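Local coordinates for Peptide/nickel transport system substrate-binding protein (Listeria monocytogenes serotype 1/2a, PDB 5KZT), which binds peptides as the OppA-type solute-binding protein and probably delivers them to a membrane transporter for uptake, at residues A28-N40 / R102-S114. Residues are numbered along the deposited sequence; the frame is centred on the assembly and turned at random.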
loop_
_atom_site.group_PDB
_atom_site.type_symbol
_atom_site.label_atom_id
_atom_site.label_comp_id
_atom_site.label_asym_id
_atom_site.label_seq_id
_atom_site.Cartn_x
_atom_site.Cartn_y
_atom_site.Cartn_z
ATOM N N ALA A 28 -11.333 6.263 3.388
ATOM C CA ALA A 28 -11.762 6.343 2.003
ATOM C C ALA A 28 -11.615 7.761 1.465
ATOM O O ALA A 28 -12.276 8.128 0.506
ATOM C CB ALA A 28 -13.193 5.860 1.865
ATOM N N ASP A 29 -10.739 8.546 2.079
ATOM C CA ASP A 29 -10.409 9.882 1.595
ATOM C C ASP A 29 -9.285 9.694 0.587
ATOM O O ASP A 29 -8.202 9.273 0.971
ATOM C CB ASP A 29 -9.979 10.752 2.797
ATOM C CG ASP A 29 -9.671 12.211 2.412
ATOM O OD1 ASP A 29 -8.994 12.411 1.386
ATOM O OD2 ASP A 29 -10.081 13.148 3.156
ATOM N N SER A 30 -9.525 10.003 -0.694
ATOM C CA SER A 30 -8.525 9.715 -1.732
ATOM C C SER A 30 -7.199 10.464 -1.525
ATOM O O SER A 30 -6.164 9.998 -1.985
ATOM C CB SER A 30 -9.053 9.959 -3.149
ATOM O OG SER A 30 -9.499 11.288 -3.328
ATOM N N THR A 31 -7.232 11.602 -0.833
ATOM C CA THR A 31 -6.003 12.310 -0.508
ATOM C C THR A 31 -5.227 11.663 0.636
ATOM O O THR A 31 -4.005 11.560 0.575
ATOM C CB THR A 31 -6.283 13.775 -0.149
ATOM O OG1 THR A 31 -7.045 14.383 -1.195
ATOM C CG2 THR A 31 -4.977 14.540 0.024
ATOM N N LYS A 32 -5.941 11.251 1.682
ATOM C CA LYS A 32 -5.327 10.848 2.937
ATOM C C LYS A 32 -5.081 9.341 3.040
ATOM O O LYS A 32 -4.173 8.927 3.774
ATOM C CB LYS A 32 -6.165 11.322 4.126
ATOM C CG LYS A 32 -6.310 12.824 4.235
ATOM C CD LYS A 32 -7.085 13.195 5.489
ATOM C CE LYS A 32 -7.309 14.681 5.540
ATOM N NZ LYS A 32 -8.139 15.050 6.704
ATOM N N ALA A 33 -5.887 8.529 2.346
ATOM C CA ALA A 33 -5.748 7.073 2.378
ATOM C C ALA A 33 -4.352 6.639 1.936
ATOM O O ALA A 33 -3.820 7.129 0.928
ATOM C CB ALA A 33 -6.795 6.398 1.496
ATOM N N ASP A 34 -3.763 5.731 2.706
ATOM C CA ASP A 34 -2.464 5.150 2.358
ATOM C C ASP A 34 -2.386 3.636 2.530
ATOM O O ASP A 34 -1.296 3.069 2.507
ATOM C CB ASP A 34 -1.340 5.821 3.166
ATOM C CG ASP A 34 -1.449 5.593 4.664
ATOM O OD1 ASP A 34 -2.210 4.716 5.147
ATOM O OD2 ASP A 34 -0.722 6.328 5.380
ATOM N N ASP A 35 -3.532 2.984 2.609
ATOM C CA ASP A 35 -3.582 1.553 2.863
ATOM C C ASP A 35 -4.266 0.803 1.744
ATOM O O ASP A 35 -5.065 1.361 0.991
ATOM C CB ASP A 35 -4.340 1.300 4.148
ATOM C CG ASP A 35 -5.801 1.551 3.990
ATOM O OD1 ASP A 35 -6.218 2.739 4.047
ATOM O OD2 ASP A 35 -6.535 0.570 3.733
ATOM N N GLN A 36 -3.969 -0.489 1.649
ATOM C CA GLN A 36 -4.436 -1.250 0.501
ATOM C C GLN A 36 -5.963 -1.406 0.457
ATOM O O GLN A 36 -6.530 -1.506 -0.634
ATOM C CB GLN A 36 -3.749 -2.611 0.418
ATOM C CG GLN A 36 -4.245 -3.678 1.362
ATOM C CD GLN A 36 -3.550 -5.025 1.122
ATOM O OE1 GLN A 36 -2.984 -5.598 2.038
ATOM N NE2 GLN A 36 -3.580 -5.516 -0.118
ATOM N N VAL A 37 -6.617 -1.395 1.619
ATOM C CA VAL A 37 -8.077 -1.603 1.676
ATOM C C VAL A 37 -8.812 -0.372 1.158
ATOM O O VAL A 37 -9.633 -0.463 0.230
ATOM C CB VAL A 37 -8.558 -1.972 3.096
ATOM C CG1 VAL A 37 -10.085 -1.997 3.198
ATOM C CG2 VAL A 37 -7.981 -3.315 3.500
ATOM N N GLY A 38 -8.485 0.771 1.742
ATOM C CA GLY A 38 -9.044 2.030 1.334
ATOM C C GLY A 38 -8.676 2.473 -0.076
ATOM O O GLY A 38 -9.508 3.022 -0.787
ATOM N N LEU A 39 -7.434 2.243 -0.491
ATOM C CA LEU A 39 -7.019 2.640 -1.854
ATOM C C LEU A 39 -7.715 1.801 -2.908
ATOM O O LEU A 39 -8.015 2.289 -4.000
ATOM C CB LEU A 39 -5.508 2.553 -2.028
ATOM C CG LEU A 39 -4.782 3.653 -1.240
ATOM C CD1 LEU A 39 -3.313 3.315 -1.165
ATOM C CD2 LEU A 39 -4.962 5.032 -1.826
ATOM N N ASN A 40 -7.989 0.551 -2.576
ATOM C CA ASN A 40 -8.774 -0.317 -3.472
ATOM C C ASN A 40 -10.222 0.170 -3.581
ATOM O O ASN A 40 -10.755 0.199 -4.677
ATOM C CB ASN A 40 -8.737 -1.755 -2.994
ATOM C CG ASN A 40 -9.350 -2.719 -3.998
ATOM O OD1 ASN A 40 -8.869 -2.850 -5.127
ATOM N ND2 ASN A 40 -10.432 -3.372 -3.598
ATOM N N ARG A 102 -3.408 20.591 -4.605
ATOM C CA ARG A 102 -3.060 21.555 -3.566
ATOM C C ARG A 102 -3.434 21.004 -2.176
ATOM O O ARG A 102 -2.673 21.167 -1.225
ATOM C CB ARG A 102 -3.716 22.907 -3.812
ATOM C CG ARG A 102 -3.230 23.664 -5.033
ATOM C CD ARG A 102 -4.005 24.957 -5.195
ATOM N NE ARG A 102 -3.586 25.725 -6.363
ATOM C CZ ARG A 102 -4.134 26.867 -6.774
ATOM N NH1 ARG A 102 -5.107 27.449 -6.095
ATOM N NH2 ARG A 102 -3.683 27.444 -7.867
ATOM N N ARG A 103 -4.583 20.326 -2.072
ATOM C CA ARG A 103 -4.998 19.688 -0.817
ATOM C C ARG A 103 -3.961 18.684 -0.327
ATOM O O ARG A 103 -3.669 18.642 0.864
ATOM C CB ARG A 103 -6.362 18.979 -0.958
ATOM C CG ARG A 103 -6.924 18.369 0.320
ATOM C CD ARG A 103 -8.405 18.060 0.158
ATOM N NE ARG A 103 -9.010 17.534 1.387
ATOM C CZ ARG A 103 -9.259 16.242 1.634
ATOM N NH1 ARG A 103 -8.969 15.285 0.749
ATOM N NH2 ARG A 103 -9.815 15.893 2.785
ATOM N N ALA A 104 -3.441 17.867 -1.246
ATOM C CA ALA A 104 -2.452 16.844 -0.914
ATOM C C ALA A 104 -1.151 17.398 -0.363
ATOM O O ALA A 104 -0.571 16.773 0.524
ATOM C CB ALA A 104 -2.157 15.945 -2.113
ATOM N N VAL A 105 -0.680 18.533 -0.882
ATOM C CA VAL A 105 0.587 19.118 -0.408
ATOM C C VAL A 105 0.413 20.085 0.768
ATOM O O VAL A 105 1.370 20.408 1.476
ATOM C CB VAL A 105 1.403 19.801 -1.534
ATOM C CG1 VAL A 105 1.886 18.765 -2.537
ATOM C CG2 VAL A 105 0.611 20.892 -2.258
ATOM N N ASP A 106 -0.811 20.526 0.978
ATOM C CA ASP A 106 -1.101 21.483 2.039
ATOM C C ASP A 106 -0.715 20.884 3.398
ATOM O O ASP A 106 -1.242 19.837 3.792
ATOM C CB ASP A 106 -2.591 21.850 2.002
ATOM C CG ASP A 106 -2.926 23.054 2.841
ATOM O OD1 ASP A 106 -2.207 23.334 3.837
ATOM O OD2 ASP A 106 -3.946 23.715 2.508
ATOM N N PRO A 107 0.200 21.544 4.136
ATOM C CA PRO A 107 0.521 21.017 5.472
ATOM C C PRO A 107 -0.666 20.785 6.412
ATOM O O PRO A 107 -0.672 19.810 7.182
ATOM C CB PRO A 107 1.477 22.063 6.039
ATOM C CG PRO A 107 2.135 22.630 4.836
ATOM C CD PRO A 107 1.064 22.683 3.782
ATOM N N ASN A 108 -1.664 21.660 6.343
ATOM C CA ASN A 108 -2.916 21.487 7.114
ATOM C C ASN A 108 -3.539 20.085 6.943
ATOM O O ASN A 108 -4.083 19.508 7.879
ATOM C CB ASN A 108 -3.907 22.594 6.682
ATOM C CG ASN A 108 -4.926 22.950 7.741
ATOM O OD1 ASN A 108 -6.125 22.989 7.457
ATOM N ND2 ASN A 108 -4.473 23.256 8.934
ATOM N N THR A 109 -3.443 19.528 5.742
ATOM C CA THR A 109 -3.995 18.224 5.464
ATOM C C THR A 109 -3.200 17.086 6.089
ATOM O O THR A 109 -3.774 16.058 6.425
ATOM C CB THR A 109 -4.030 17.994 3.940
ATOM O OG1 THR A 109 -4.661 19.116 3.318
ATOM C CG2 THR A 109 -4.788 16.722 3.578
ATOM N N ALA A 110 -1.877 17.253 6.185
ATOM C CA ALA A 110 -0.988 16.232 6.746
ATOM C C ALA A 110 -1.214 14.876 6.083
ATOM O O ALA A 110 -1.329 13.837 6.760
ATOM C CB ALA A 110 -1.187 16.130 8.260
ATOM N N ALA A 111 -1.300 14.894 4.759
ATOM C CA ALA A 111 -1.517 13.678 3.977
ATOM C C ALA A 111 -0.213 12.921 3.930
ATOM O O ALA A 111 0.810 13.493 3.537
ATOM C CB ALA A 111 -1.957 14.021 2.573
ATOM N N THR A 112 -0.234 11.638 4.299
ATOM C CA THR A 112 1.012 10.884 4.367
ATOM C C THR A 112 1.676 10.734 3.007
ATOM O O THR A 112 2.900 10.605 2.955
ATOM C CB THR A 112 0.842 9.490 4.986
ATOM O OG1 THR A 112 -0.119 8.742 4.231
ATOM C CG2 THR A 112 0.421 9.584 6.444
ATOM N N TYR A 113 0.898 10.771 1.914
ATOM C CA TYR A 113 1.460 10.629 0.567
ATOM C C TYR A 113 1.841 11.970 -0.068
ATOM O O TYR A 113 2.140 12.044 -1.262
ATOM C CB TYR A 113 0.475 9.886 -0.329
ATOM C CG TYR A 113 0.625 8.385 -0.398
ATOM C CD1 TYR A 113 1.852 7.794 -0.703
ATOM C CD2 TYR A 113 -0.481 7.559 -0.250
ATOM C CE1 TYR A 113 1.969 6.431 -0.850
ATOM C CE2 TYR A 113 -0.369 6.194 -0.372
ATOM C CZ TYR A 113 0.855 5.627 -0.674
ATOM O OH TYR A 113 0.954 4.252 -0.839
ATOM N N SER A 114 1.873 13.037 0.723
ATOM C CA SER A 114 2.265 14.338 0.178
ATOM C C SER A 114 3.648 14.298 -0.506
ATOM O O SER A 114 3.892 15.054 -1.446
ATOM C CB SER A 114 2.222 15.415 1.254
ATOM O OG SER A 114 3.222 15.188 2.213
HETATM O O HOH W 1 -1.979 10.235 2.007
HETATM O O HOH W 2 -2.786 10.699 5.339
#
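R103 grips D29 in an end-on, bidentate salt bridge that ties helix 94-105 to the Asx turn in the loop leading to helix 36-45, beside the peptide site of this OppA-type periplasmic-binding-protein fold. NH1 of R103 donates to OD1 of D29 and NH2 to OD2 (2.8 Å), both oxygens using syn lone pairs. The arginine chain is extended to NE, and a turn about CD-NE (chi4 -100°) leaves guanidinium and carboxylate planes only 9° apart. OD1 of D29 also accepts from backbone N of T31 and, from above the carboxylate plane, of K32, which helps to hold the group in place. Next to the bridge, CG2 of T31, anti to the backbone N, packs against CA of A104 at 3.5 Å, near CB of A111. Farther along, T112 OG1 donates to D34 OD2 (2.7 Å) on the anti side, 24° out of the carboxylate plane, while Q445 binds the same oxygen. Two waters join the backbones: one links T31 O to Y113 N, the other K32 O to T112 N. The Y113 hydroxyl bonds D428 and the bound peptide, to which D34 and Q36 also make backbone hydrogen bonds. A33 O approaches this ring's edge in plane, 3.6 Å from Y113 CD2.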